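Local coordinates for L-lactate dehydrogenase (Trichomonas vaginalis, PDB 4UUL), which catalyses the NADH-dependent reduction of pyruvate to L-lactate and probably, as in malate dehydrogenases, of oxaloacetate to L-malate, at residues N275-K280 against F285-N290; L265-P270 against G295-V300; Y164-K169 against D219-K224. The protein carries 1 engineered substitution. All blocks are in the same frame, centred on the assembly; numbering follows the deposited sequence.

Overall arrangement
Contacts 1 and 2 are neighbours, their centres about 8 Å apart, and both reach the same three-stranded antiparallel sheet, contact 1 through its middle strand, 284-291. Contact 1 is nested in the chain loop that contact 2 closes. Tyr277 OH of contact 1 lies 2.6 Å from Val300 O of contact 2, a probable hydrogen bond. Contact 3, between helices 156-170 and 214-236, is centred about 23 Å from contact 1 and 24 Å from contact 2. The Phe285 side chain is about 11 Å from that of His186, the predicted proton acceptor. The Met267 side chain is about 7 Å from that of Leu154, which binds NADH in another structure of this protein.

Contact 1: N275-K280 against F285-N290; sequences NPYGIK and FSFPCN
Ile279 packs on Phe285 and Phe287 in a buried apolar contact, where the loop between strands 265-270 and 284-291 folds back over the second of these strands. Ile279 CG2 sits over one face of the Phe285 ring, 3.8 Å from its centroid and 19° off the normal, a CH-pi contact. Ile279 CD1 reaches Phe285 CZ at 3.6 Å, while Ile279 CG1 turns to Phe287 CE1 at 3.8 Å. The loop connects two strands of the three-stranded antiparallel sheet in the C-terminal domain of the lactate/malate dehydrogenase family, and Asn275 ties it together. With chi1 at 78°, its CG stands between the backbone N and carbonyl carbon. Asn275 OD1 accepts from Tyr277 N at 3.0 Å, an Asx turn, and also from Ile279 N, which lies in the carbonyl plane on a lone pair. Asn275 ND2 donates to Ile279 O at 2.9 Å, so the group is held against rotation. It lies across Phe287, the amide and ring planes 54° apart. Tyr277 CD2 meets the edge of the Phe287 ring, 4.2 Å from Phe287 CD1, and Tyr277 CE2 brushes Pro288 CG. The Tyr277 hydroxyl probably bonds Val300 O; helix 307-337 touches Ile279 and Phe285.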
ATOM      1  N   ASN B 275       4.357 -36.409   3.258  1.00 25.78           N
ATOM      2  CA  ASN B 275       5.202 -35.547   2.437  1.00 22.55           C
ATOM      3  C   ASN B 275       6.381 -36.272   1.820  1.00 23.40           C
ATOM      4  O   ASN B 275       6.915 -37.213   2.397  1.00 25.32           O
ATOM      5  CB  ASN B 275       5.649 -34.288   3.199  1.00 19.52           C
ATOM      6  CG  ASN B 275       6.778 -34.561   4.179  1.00 17.71           C
ATOM      7  OD1 ASN B 275       7.961 -34.572   3.829  1.00 18.92           O
ATOM      8  ND2 ASN B 275       6.419 -34.779   5.407  1.00 18.05           N
ATOM      9  N   PRO B 276       6.815 -35.839   0.632  1.00 23.91           N
ATOM     10  CA  PRO B 276       7.836 -36.678  -0.012  1.00 27.21           C
ATOM     11  C   PRO B 276       9.265 -36.255   0.313  1.00 22.89           C
ATOM     12  O   PRO B 276      10.194 -36.771  -0.329  1.00 26.55           O
ATOM     13  CB  PRO B 276       7.533 -36.515  -1.497  1.00 31.96           C
ATOM     14  CG  PRO B 276       7.002 -35.117  -1.578  1.00 28.23           C
ATOM     15  CD  PRO B 276       6.196 -34.903  -0.310  1.00 27.86           C
ATOM     16  N   TYR B 277       9.456 -35.384   1.319  1.00 20.62           N
ATOM     17  CA  TYR B 277      10.797 -34.829   1.579  1.00 19.38           C
ATOM     18  C   TYR B 277      11.403 -35.260   2.912  1.00 18.15           C
ATOM     19  O   TYR B 277      12.421 -34.728   3.355  1.00 18.71           O
ATOM     20  CB  TYR B 277      10.771 -33.318   1.406  1.00 18.20           C
ATOM     21  CG  TYR B 277      10.376 -32.955  -0.011  1.00 17.33           C
ATOM     22  CD1 TYR B 277      11.135 -33.371  -1.105  1.00 18.00           C
ATOM     23  CD2 TYR B 277       9.236 -32.212  -0.259  1.00 17.38           C
ATOM     24  CE1 TYR B 277      10.729 -33.117  -2.411  1.00 17.99           C
ATOM     25  CE2 TYR B 277       8.846 -31.905  -1.556  1.00 17.07           C
ATOM     26  CZ  TYR B 277       9.603 -32.341  -2.632  1.00 17.61           C
ATOM     27  OH  TYR B 277       9.241 -32.095  -3.945  1.00 19.45           O
ATOM     28  N   GLY B 278      10.786 -36.260   3.550  1.00 19.50           N
ATOM     29  CA  GLY B 278      11.382 -36.850   4.728  1.00 20.66           C
ATOM     30  C   GLY B 278      11.291 -35.985   5.975  1.00 18.57           C
ATOM     31  O   GLY B 278      12.156 -36.088   6.866  1.00 22.52           O
ATOM     32  N   ILE B 279      10.252 -35.163   6.066  1.00 17.31           N
ATOM     33  CA  ILE B 279      10.084 -34.312   7.240  1.00 16.26           C
ATOM     34  C   ILE B 279       9.033 -34.945   8.161  1.00 14.83           C
ATOM     35  O   ILE B 279       7.986 -35.390   7.725  1.00 17.25           O
ATOM     36  CB  ILE B 279       9.618 -32.898   6.822  1.00 16.33           C
ATOM     37  CG1 ILE B 279      10.502 -32.354   5.703  1.00 17.13           C
ATOM     38  CG2 ILE B 279       9.618 -31.971   8.028  1.00 17.01           C
ATOM     39  CD1 ILE B 279      11.960 -32.316   5.977  1.00 19.81           C
ATOM     40  N   LYS B 280       9.352 -34.976   9.431  1.00 15.84           N
ATOM     41  CA  LYS B 280       8.475 -35.570  10.436  1.00 15.36           C
ATOM     42  C   LYS B 280       7.272 -34.677  10.764  1.00 13.81           C
ATOM     43  O   LYS B 280       7.435 -33.463  10.952  1.00 14.99           O
ATOM     44  CB  LYS B 280       9.281 -35.793  11.688  1.00 17.19           C
ATOM     45  CG  LYS B 280       8.540 -36.580  12.733  1.00 16.67           C
ATOM     46  CD  LYS B 280       9.305 -36.709  14.036  1.00 18.63           C
ATOM     47  CE  LYS B 280       8.613 -37.657  14.994  1.00 20.18           C
ATOM     48  NZ  LYS B 280       8.778 -39.064  14.591  1.00 20.65           N
ATOM     49  N   PHE B 285       6.425 -26.110   8.888  1.00 12.14           N
ATOM     50  CA  PHE B 285       7.682 -26.198   8.144  1.00 11.62           C
ATOM     51  C   PHE B 285       7.439 -25.593   6.761  1.00 11.70           C
ATOM     52  O   PHE B 285       6.421 -25.900   6.139  1.00 13.19           O
ATOM     53  CB  PHE B 285       8.015 -27.695   8.054  1.00 12.86           C
ATOM     54  CG  PHE B 285       9.410 -28.035   7.546  1.00 13.01           C
ATOM     55  CD1 PHE B 285       9.724 -28.033   6.177  1.00 12.64           C
ATOM     56  CD2 PHE B 285      10.388 -28.435   8.441  1.00 12.45           C
ATOM     57  CE1 PHE B 285      10.976 -28.372   5.746  1.00 13.59           C
ATOM     58  CE2 PHE B 285      11.645 -28.774   7.986  1.00 12.93           C
ATOM     59  CZ  PHE B 285      11.955 -28.746   6.669  1.00 13.54           C
ATOM     60  N   SER B 286       8.346 -24.718   6.300  1.00 12.19           N
ATOM     61  CA  SER B 286       8.171 -24.155   4.981  1.00 11.65           C
ATOM     62  C   SER B 286       8.527 -25.173   3.899  1.00 12.11           C
ATOM     63  O   SER B 286       9.595 -25.808   3.937  1.00 12.86           O
ATOM     64  CB  SER B 286       9.024 -22.889   4.820  1.00 13.18           C
ATOM     65  OG  SER B 286       8.759 -22.309   3.554  1.00 13.39           O
ATOM     66  N   PHE B 287       7.575 -25.389   3.002  1.00 12.20           N
ATOM     67  CA  PHE B 287       7.713 -26.298   1.850  1.00 12.68           C
ATOM     68  C   PHE B 287       7.441 -25.540   0.561  1.00 13.26           C
ATOM     69  O   PHE B 287       6.718 -24.528   0.585  1.00 12.70           O
ATOM     70  CB  PHE B 287       6.646 -27.391   1.890  1.00 14.10           C
ATOM     71  CG  PHE B 287       6.871 -28.502   2.915  1.00 14.22           C
ATOM     72  CD1 PHE B 287       7.677 -29.567   2.636  1.00 16.02           C
ATOM     73  CD2 PHE B 287       6.255 -28.463   4.144  1.00 13.48           C
ATOM     74  CE1 PHE B 287       7.866 -30.598   3.523  1.00 17.84           C
ATOM     75  CE2 PHE B 287       6.419 -29.509   5.056  1.00 14.67           C
ATOM     76  CZ  PHE B 287       7.198 -30.577   4.727  1.00 17.08           C
ATOM     77  N   PRO B 288       7.939 -26.073  -0.561  1.00 13.50           N
ATOM     78  CA  PRO B 288       7.439 -25.583  -1.859  1.00 14.06           C
ATOM     79  C   PRO B 288       6.003 -26.049  -2.058  1.00 14.11           C
ATOM     80  O   PRO B 288       5.721 -27.269  -1.989  1.00 15.37           O
ATOM     81  CB  PRO B 288       8.381 -26.218  -2.859  1.00 14.45           C
ATOM     82  CG  PRO B 288       8.778 -27.531  -2.197  1.00 15.87           C
ATOM     83  CD  PRO B 288       8.812 -27.250  -0.673  1.00 14.35           C
ATOM     84  N   CYS B 289       5.090 -25.103  -2.257  1.00 14.47           N
ATOM     85  CA  CYS B 289       3.675 -25.403  -2.332  1.00 15.15           C
ATOM     86  C   CYS B 289       3.007 -24.862  -3.580  1.00 15.93           C
ATOM     87  O   CYS B 289       3.457 -23.863  -4.178  1.00 16.65           O
ATOM     88  CB  CYS B 289       2.928 -24.833  -1.112  1.00 15.65           C
ATOM     89  SG  CYS B 289       3.390 -25.586   0.475  1.00 15.71           S
ATOM     90  N   ASN B 290       1.915 -25.508  -3.942  1.00 17.26           N
ATOM     91  CA  ASN B 290       0.932 -24.878  -4.789  1.00 17.89           C
ATOM     92  C   ASN B 290      -0.435 -24.950  -4.105  1.00 19.27           C
ATOM     93  O   ASN B 290      -0.545 -25.528  -3.010  1.00 18.26           O
ATOM     94  CB  ASN B 290       0.971 -25.421  -6.225  1.00 21.06           C
ATOM     95  CG  ASN B 290       0.805 -26.876  -6.330  1.00 24.44           C
ATOM     96  OD1 ASN B 290       0.058 -27.521  -5.591  1.00 28.54           O
ATOM     97  ND2 ASN B 290       1.468 -27.432  -7.360  1.00 27.61           N
TER

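Contact 2: L265-P270 against G295-V300; sequences LSMGIP and GKIHVV
Ile269 and Ile297 slide past each other in opposite directions, side by side, each coming from an outer strand of the same sheet. Their closest atoms are Ile269 CG2 and Ile297 CD1, 3.8 Å apart, with Ile297 CG2 following at 4.0 Å from Ile269 CG2. The two branches of Ile269 serve different partners. With chi1 at 53°, CG1 of Ile269 stands between the backbone N and the carbonyl carbon, and from there Ile269 CD1 reaches Val299 CG2 at 3.8 Å, while CG2 is left for Ile297. Met267, extended beyond CG, runs at a slant to Ile297 and rests its sulfur against it, SD lying 4.1 Å from Ile297 CD1. Ile297 is thereby lodged against both Met267 and Ile269 through its two methyl groups. The contact is apolar throughout and bridges over the middle strand, 284-291, where Cys289 touches Met267, Ile269 and Ile297, and Phe287 touches Ile269 and Val299. Trp255 of helix 242-257 also packs on Ile297, and Gly268 is bonded through its backbone to Ser153. The two short strand segments, their axes 9.3 Å apart, differ by 104° in N-to-C direction, where the outer strands of a flat sheet would run nearly parallel. That angle marks a strong twist in this three-stranded antiparallel sheet of the C-terminal alpha/beta domain of the lactate/malate dehydrogenase fold.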
ATOM      1  N   LEU B 265       5.138 -21.572  -4.482  1.00 14.91           N
ATOM      2  CA  LEU B 265       5.258 -20.624  -3.380  1.00 13.47           C
ATOM      3  C   LEU B 265       5.691 -21.328  -2.100  1.00 13.26           C
ATOM      4  O   LEU B 265       5.054 -22.300  -1.671  1.00 14.55           O
ATOM      5  CB  LEU B 265       3.920 -19.947  -3.099  1.00 14.99           C
ATOM      6  CG  LEU B 265       3.308 -19.132  -4.264  1.00 15.96           C
ATOM      7  CD1 LEU B 265       2.080 -18.411  -3.805  1.00 18.38           C
ATOM      8  CD2 LEU B 265       4.295 -18.192  -4.916  1.00 16.89           C
ATOM      9  N   SER B 266       6.756 -20.839  -1.505  1.00 12.07           N
ATOM     10  CA  SER B 266       7.174 -21.361  -0.211  1.00 12.11           C
ATOM     11  C   SER B 266       6.136 -20.905   0.813  1.00 12.23           C
ATOM     12  O   SER B 266       5.768 -19.735   0.848  1.00 12.89           O
ATOM     13  CB  SER B 266       8.536 -20.782   0.142  1.00 12.75           C
ATOM     14  OG  SER B 266       9.544 -21.149  -0.807  1.00 13.96           O
ATOM     15  N   MET B 267       5.660 -21.867   1.594  1.00 11.95           N
ATOM     16  CA  MET B 267       4.696 -21.612   2.625  1.00 11.81           C
ATOM     17  C   MET B 267       4.988 -22.506   3.844  1.00 11.58           C
ATOM     18  O   MET B 267       5.253 -23.696   3.680  1.00 12.31           O
ATOM     19  CB  MET B 267       3.278 -21.945   2.130  1.00 12.84           C
ATOM     20  CG  MET B 267       2.819 -21.109   0.968  1.00 13.87           C
ATOM     21  SD  MET B 267       1.171 -21.617   0.384  1.00 20.73           S
ATOM     22  CE  MET B 267       0.565 -20.127  -0.251  1.00 21.54           C
ATOM     23  N   GLY B 268       4.903 -21.942   5.055  1.00 12.38           N
ATOM     24  CA  GLY B 268       4.985 -22.741   6.264  1.00 11.93           C
ATOM     25  C   GLY B 268       3.662 -23.408   6.487  1.00 12.02           C
ATOM     26  O   GLY B 268       2.644 -22.733   6.610  1.00 13.07           O
ATOM     27  N   ILE B 269       3.672 -24.734   6.581  1.00 12.52           N
ATOM     28  CA  ILE B 269       2.436 -25.477   6.823  1.00 13.40           C
ATOM     29  C   ILE B 269       2.699 -26.538   7.861  1.00 13.44           C
ATOM     30  O   ILE B 269       3.816 -27.030   7.992  1.00 13.35           O
ATOM     31  CB  ILE B 269       1.832 -26.096   5.549  1.00 13.82           C
ATOM     32  CG1 ILE B 269       2.881 -26.942   4.822  1.00 15.68           C
ATOM     33  CG2 ILE B 269       1.280 -25.034   4.636  1.00 15.81           C
ATOM     34  CD1 ILE B 269       2.284 -27.857   3.758  1.00 17.02           C
ATOM     35  N   PRO B 270       1.654 -26.895   8.616  1.00 14.04           N
ATOM     36  CA  PRO B 270       1.766 -28.118   9.427  1.00 14.82           C
ATOM     37  C   PRO B 270       2.268 -29.240   8.541  1.00 14.72           C
ATOM     38  O   PRO B 270       1.730 -29.471   7.470  1.00 16.04           O
ATOM     39  CB  PRO B 270       0.303 -28.366   9.854  1.00 16.32           C
ATOM     40  CG  PRO B 270      -0.297 -26.980   9.863  1.00 16.70           C
ATOM     41  CD  PRO B 270       0.300 -26.344   8.627  1.00 16.01           C
ATOM     42  N   GLY B 295      -8.673 -23.910  -2.753  1.00 24.48           N
ATOM     43  CA  GLY B 295      -7.987 -23.278  -1.634  1.00 22.07           C
ATOM     44  C   GLY B 295      -7.230 -24.266  -0.760  1.00 21.43           C
ATOM     45  O   GLY B 295      -6.912 -23.923   0.375  1.00 22.47           O
ATOM     46  N   LYS B 296      -6.917 -25.470  -1.270  1.00 20.74           N
ATOM     47  CA  LYS B 296      -6.167 -26.431  -0.498  1.00 21.32           C
ATOM     48  C   LYS B 296      -4.696 -26.389  -0.895  1.00 20.17           C
ATOM     49  O   LYS B 296      -4.364 -26.448  -2.069  1.00 20.03           O
ATOM     50  CB  LYS B 296      -6.717 -27.853  -0.699  1.00 25.98           C
ATOM     51  CG  LYS B 296      -8.185 -27.986  -0.365  1.00 37.68           C
ATOM     52  CD  LYS B 296      -8.527 -27.587   1.071  1.00 44.59           C
ATOM     53  CE  LYS B 296     -10.017 -27.836   1.375  1.00 49.75           C
ATOM     54  NZ  LYS B 296     -10.368 -27.600   2.814  1.00 51.54           N
ATOM     55  N   ILE B 297      -3.826 -26.321   0.106  1.00 19.68           N
ATOM     56  CA  ILE B 297      -2.392 -26.249  -0.097  1.00 17.84           C
ATOM     57  C   ILE B 297      -1.844 -27.649  -0.334  1.00 19.70           C
ATOM     58  O   ILE B 297      -2.190 -28.576   0.396  1.00 22.53           O
ATOM     59  CB  ILE B 297      -1.674 -25.619   1.138  1.00 16.58           C
ATOM     60  CG1 ILE B 297      -2.187 -24.200   1.391  1.00 18.73           C
ATOM     61  CG2 ILE B 297      -0.168 -25.550   0.910  1.00 17.13           C
ATOM     62  CD1 ILE B 297      -1.646 -23.598   2.681  1.00 17.82           C
ATOM     63  N   HIS B 298      -0.955 -27.796  -1.319  1.00 19.14           N
ATOM     64  CA  HIS B 298      -0.266 -29.074  -1.553  1.00 19.82           C
ATOM     65  C   HIS B 298       1.214 -28.855  -1.663  1.00 19.20           C
ATOM     66  O   HIS B 298       1.642 -27.914  -2.282  1.00 20.27           O
ATOM     67  CB  HIS B 298      -0.759 -29.734  -2.848  1.00 23.16           C
ATOM     68  CG  HIS B 298      -2.236 -29.919  -2.896  1.00 25.62           C
ATOM     69  ND1 HIS B 298      -2.864 -30.992  -2.316  1.00 28.05           N
ATOM     70  CD2 HIS B 298      -3.218 -29.145  -3.406  1.00 24.50           C
ATOM     71  CE1 HIS B 298      -4.169 -30.894  -2.499  1.00 29.15           C
ATOM     72  NE2 HIS B 298      -4.409 -29.782  -3.163  1.00 27.56           N
ATOM     73  N   VAL B 299       2.007 -29.710  -1.068  1.00 17.54           N
ATOM     74  CA  VAL B 299       3.432 -29.707  -1.271  1.00 16.54           C
ATOM     75  C   VAL B 299       3.734 -30.207  -2.688  1.00 16.95           C
ATOM     76  O   VAL B 299       3.218 -31.215  -3.128  1.00 21.69           O
ATOM     77  CB  VAL B 299       4.120 -30.619  -0.216  1.00 18.17           C
ATOM     78  CG1 VAL B 299       5.589 -30.763  -0.500  1.00 19.01           C
ATOM     79  CG2 VAL B 299       3.912 -30.114   1.200  1.00 17.64           C
ATOM     80  N   VAL B 300       4.571 -29.471  -3.392  1.00 16.85           N
ATOM     81  CA  VAL B 300       4.914 -29.771  -4.773  1.00 17.77           C
ATOM     82  C   VAL B 300       5.858 -30.964  -4.753  1.00 19.48           C
ATOM     83  O   VAL B 300       6.868 -30.960  -4.026  1.00 19.21           O
ATOM     84  CB  VAL B 300       5.603 -28.586  -5.411  1.00 19.11           C
ATOM     85  CG1 VAL B 300       6.035 -28.934  -6.834  1.00 21.76           C
ATOM     86  CG2 VAL B 300       4.677 -27.369  -5.415  1.00 20.10           C
TER

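Contact 3: Y164-K169 against D219-K224; sequences YEVASK and DTFFKK
Glu165 and Val166 of helix 156-170 meet Phe221 and Lys224 of helix 214-236, and the Glu165 side chain carries most of the contact. Its CB points toward the second helix. Next comes Glu165 CG, anti to the backbone N, which arrives at the edge of the Phe221 ring, near its plane, 3.8 Å from Phe221 CD1 and 4.0 Å from Phe221 CE1. The chain then bends, chi2 being 62°, so that the carboxylate turns away from the ring edge and across the Lys224 chain at about a right angle. At the tip, Glu165 OE2 takes a hydrogen bond from Lys224 NZ at 2.7 Å, completing a salt bridge. The ammonium comes from the syn side, 25° out of the carboxylate plane, and Glu165 OE1 is 3.5 Å from Lys224 NZ. Lys224 reaches this place through a bend at chi3, which also lays CD and CE against OE2. Glu165 OE2 is shared between Lys224 NZ and Tyr216 OH.

Beside the polar pair, Val166 CG2 presses on Phe221 CE1 at 3.6 Å. Phe221 and Val166 also touch Leu194, while Ala192 packs on Phe221 and Ile180 on Val166, so this part of the interface faces the antiparallel sheet beneath. The short helical segments, both in the C-terminal domain and away from the annotated sites, run at 133° to each other, their axes 11.3 Å apart. A water between Lys224 NZ and Lys169 NZ, 5.9 Å apart, accepts from both.

The chemistry passes from a buried hydrocarbon layer to an ionic pair. Lys224 is exposed and Glu165 partly so, and solvent probably moderates the pair. With two partners holding it, the Glu165 carboxylate probably offsets the charge of Lys224.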
ATOM      1  N   TYR B 164      14.844 -11.906  -6.198  1.00 15.98           N
ATOM      2  CA  TYR B 164      15.440 -10.690  -6.716  1.00 17.70           C
ATOM      3  C   TYR B 164      16.966 -10.787  -6.703  1.00 19.70           C
ATOM      4  O   TYR B 164      17.638 -10.400  -7.662  1.00 20.83           O
ATOM      5  CB  TYR B 164      14.940  -9.505  -5.915  1.00 20.64           C
ATOM      6  CG  TYR B 164      15.219  -8.219  -6.713  1.00 19.49           C
ATOM      7  CD1 TYR B 164      16.441  -7.584  -6.610  1.00 19.52           C
ATOM      8  CD2 TYR B 164      14.240  -7.662  -7.589  1.00 22.29           C
ATOM      9  CE1 TYR B 164      16.748  -6.431  -7.319  1.00 24.61           C
ATOM     10  CE2 TYR B 164      14.520  -6.495  -8.327  1.00 23.76           C
ATOM     11  CZ  TYR B 164      15.759  -5.896  -8.193  1.00 24.08           C
ATOM     12  OH  TYR B 164      15.997  -4.766  -8.897  1.00 26.30           O
ATOM     13  N   GLU B 165      17.532 -11.368  -5.650  1.00 18.75           N
ATOM     14  CA  GLU B 165      18.965 -11.452  -5.550  1.00 20.73           C
ATOM     15  C   GLU B 165      19.518 -12.308  -6.678  1.00 20.55           C
ATOM     16  O   GLU B 165      20.498 -11.963  -7.305  1.00 22.23           O
ATOM     17  CB  GLU B 165      19.352 -12.006  -4.176  1.00 22.15           C
ATOM     18  CG  GLU B 165      20.744 -12.484  -4.020  1.00 22.53           C
ATOM     19  CD  GLU B 165      21.798 -11.373  -4.225  1.00 26.33           C
ATOM     20  OE1 GLU B 165      21.460 -10.168  -4.111  1.00 29.09           O
ATOM     21  OE2 GLU B 165      22.973 -11.710  -4.510  1.00 28.76           O
ATOM     22  N   VAL B 166      18.909 -13.462  -6.914  1.00 19.21           N
ATOM     23  CA  VAL B 166      19.431 -14.366  -7.918  1.00 20.51           C
ATOM     24  C   VAL B 166      19.240 -13.808  -9.306  1.00 21.29           C
ATOM     25  O   VAL B 166      20.146 -13.878 -10.129  1.00 22.55           O
ATOM     26  CB  VAL B 166      18.789 -15.767  -7.785  1.00 21.27           C
ATOM     27  CG1 VAL B 166      19.165 -16.631  -8.985  1.00 23.51           C
ATOM     28  CG2 VAL B 166      19.228 -16.394  -6.459  1.00 21.46           C
ATOM     29  N   ALA B 167      18.082 -13.221  -9.566  1.00 20.55           N
ATOM     30  CA  ALA B 167      17.829 -12.629 -10.875  1.00 22.42           C
ATOM     31  C   ALA B 167      18.848 -11.524 -11.133  1.00 24.21           C
ATOM     32  O   ALA B 167      19.406 -11.421 -12.214  1.00 24.44           O
ATOM     33  CB  ALA B 167      16.391 -12.076 -10.924  1.00 22.05           C
ATOM     34  N   SER B 168      19.127 -10.704 -10.129  1.00 24.82           N
ATOM     35  CA  SER B 168      20.095  -9.634 -10.320  0.80 27.02           C
ATOM     36  C   SER B 168      21.484 -10.213 -10.572  1.00 26.40           C
ATOM     37  O   SER B 168      22.207  -9.719 -11.414  1.00 28.93           O
ATOM     38  CB  SER B 168      20.088  -8.614  -9.168  0.80 33.35           C
ATOM     39  OG  SER B 168      20.536  -9.136  -7.927  0.80 36.18           O
ATOM     40  N   LYS B 169      21.842 -11.279  -9.864  1.00 25.80           N
ATOM     41  CA  LYS B 169      23.158 -11.871  -9.993  1.00 28.49           C
ATOM     42  C   LYS B 169      23.354 -12.419 -11.409  1.00 29.60           C
ATOM     43  O   LYS B 169      24.424 -12.278 -12.002  1.00 32.52           O
ATOM     44  CB  LYS B 169      23.343 -12.970  -8.934  1.00 27.67           C
ATOM     45  CG  LYS B 169      24.707 -13.689  -8.991  1.00 30.84           C
ATOM     46  CD  LYS B 169      25.822 -12.806  -8.470  1.00 35.90           C
ATOM     47  CE  LYS B 169      27.142 -13.538  -8.525  1.00 40.61           C
ATOM     48  NZ  LYS B 169      28.228 -12.753  -7.891  1.00 45.77           N
ATOM     49  N   ASP B 219      27.492 -19.980   0.256  1.00 36.43           N
ATOM     50  CA  ASP B 219      27.930 -19.136   1.349  1.00 39.19           C
ATOM     51  C   ASP B 219      27.429 -17.685   1.251  1.00 37.62           C
ATOM     52  O   ASP B 219      26.613 -17.240   2.074  1.00 37.02           O
ATOM     53  CB  ASP B 219      29.442 -19.151   1.456  1.00 46.67           C
ATOM     54  CG  ASP B 219      29.912 -18.491   2.718  1.00 53.37           C
ATOM     55  OD1 ASP B 219      29.772 -19.122   3.792  1.00 57.86           O
ATOM     56  OD2 ASP B 219      30.372 -17.328   2.648  1.00 55.41           O
ATOM     57  N   THR B 220      27.902 -16.948   0.252  1.00 36.78           N
ATOM     58  CA  THR B 220      27.544 -15.542   0.103  1.00 37.34           C
ATOM     59  C   THR B 220      26.032 -15.317   0.004  1.00 35.73           C
ATOM     60  O   THR B 220      25.491 -14.389   0.632  1.00 35.95           O
ATOM     61  CB  THR B 220      28.134 -14.953  -1.178  1.00 43.20           C
ATOM     62  OG1 THR B 220      29.552 -15.125  -1.179  1.00 46.84           O
ATOM     63  CG2 THR B 220      27.784 -13.464  -1.296  1.00 45.53           C
ATOM     64  N   PHE B 221      25.360 -16.122  -0.812  1.00 30.88           N
ATOM     65  CA  PHE B 221      23.952 -15.903  -1.094  1.00 26.44           C
ATOM     66  C   PHE B 221      23.150 -15.926   0.214  1.00 24.48           C
ATOM     67  O   PHE B 221      22.421 -14.983   0.497  1.00 23.73           O
ATOM     68  CB  PHE B 221      23.474 -16.926  -2.112  1.00 25.23           C
ATOM     69  CG  PHE B 221      22.002 -17.039  -2.209  1.00 21.73           C
ATOM     70  CD1 PHE B 221      21.253 -16.090  -2.870  1.00 23.09           C
ATOM     71  CD2 PHE B 221      21.380 -18.135  -1.679  1.00 22.29           C
ATOM     72  CE1 PHE B 221      19.866 -16.232  -2.933  1.00 22.32           C
ATOM     73  CE2 PHE B 221      20.043 -18.289  -1.768  1.00 21.71           C
ATOM     74  CZ  PHE B 221      19.279 -17.337  -2.354  1.00 22.39           C
ATOM     75  N   PHE B 222      23.331 -16.939   1.055  1.00 28.04           N
ATOM     76  CA  PHE B 222      22.538 -16.988   2.305  1.00 29.88           C
ATOM     77  C   PHE B 222      22.898 -15.849   3.247  1.00 26.94           C
ATOM     78  O   PHE B 222      22.046 -15.335   4.009  1.00 29.99           O
ATOM     79  CB  PHE B 222      22.686 -18.332   3.032  1.00 32.17           C
ATOM     80  CG  PHE B 222      21.820 -18.457   4.274  1.00 34.83           C
ATOM     81  CD1 PHE B 222      20.450 -18.576   4.167  1.00 36.44           C
ATOM     82  CD2 PHE B 222      22.386 -18.450   5.541  1.00 35.90           C
ATOM     83  CE1 PHE B 222      19.656 -18.707   5.292  1.00 39.29           C
ATOM     84  CE2 PHE B 222      21.592 -18.580   6.661  1.00 39.87           C
ATOM     85  CZ  PHE B 222      20.222 -18.701   6.531  1.00 40.48           C
ATOM     86  N   LYS B 223      24.151 -15.419   3.213  1.00 28.45           N
ATOM     87  CA  LYS B 223      24.546 -14.292   4.041  1.00 30.20           C
ATOM     88  C   LYS B 223      23.801 -13.036   3.613  1.00 30.38           C
ATOM     89  O   LYS B 223      23.348 -12.268   4.460  1.00 30.06           O
ATOM     90  CB  LYS B 223      26.042 -14.061   3.962  1.00 35.52           C
ATOM     91  CG  LYS B 223      26.822 -15.095   4.753  1.00 41.85           C
ATOM     92  CD  LYS B 223      28.299 -14.839   4.648  1.00 48.87           C
ATOM     93  CE  LYS B 223      29.098 -15.877   5.396  1.00 55.61           C
ATOM     94  NZ  LYS B 223      30.542 -15.625   5.197  1.00 59.67           N
ATOM     95  N   LYS B 224      23.682 -12.823   2.309  1.00 29.87           N
ATOM     96  CA  LYS B 224      22.984 -11.643   1.823  1.00 32.45           C
ATOM     97  C   LYS B 224      21.529 -11.712   2.243  1.00 35.52           C
ATOM     98  O   LYS B 224      20.995 -10.730   2.782  1.00 39.15           O
ATOM     99  CB  LYS B 224      23.081 -11.551   0.307  1.00 37.03           C
ATOM    100  CG  LYS B 224      24.482 -11.233  -0.169  1.00 44.02           C
ATOM    101  CD  LYS B 224      24.597 -11.289  -1.684  1.00 47.87           C
ATOM    102  CE  LYS B 224      24.649  -9.919  -2.305  1.00 47.78           C
ATOM    103  NZ  LYS B 224      24.988 -10.022  -3.765  1.00 50.37           N
TER
HETATM  104  O   HOH W   1      27.440 -11.095  -5.251  1.00 50.60           O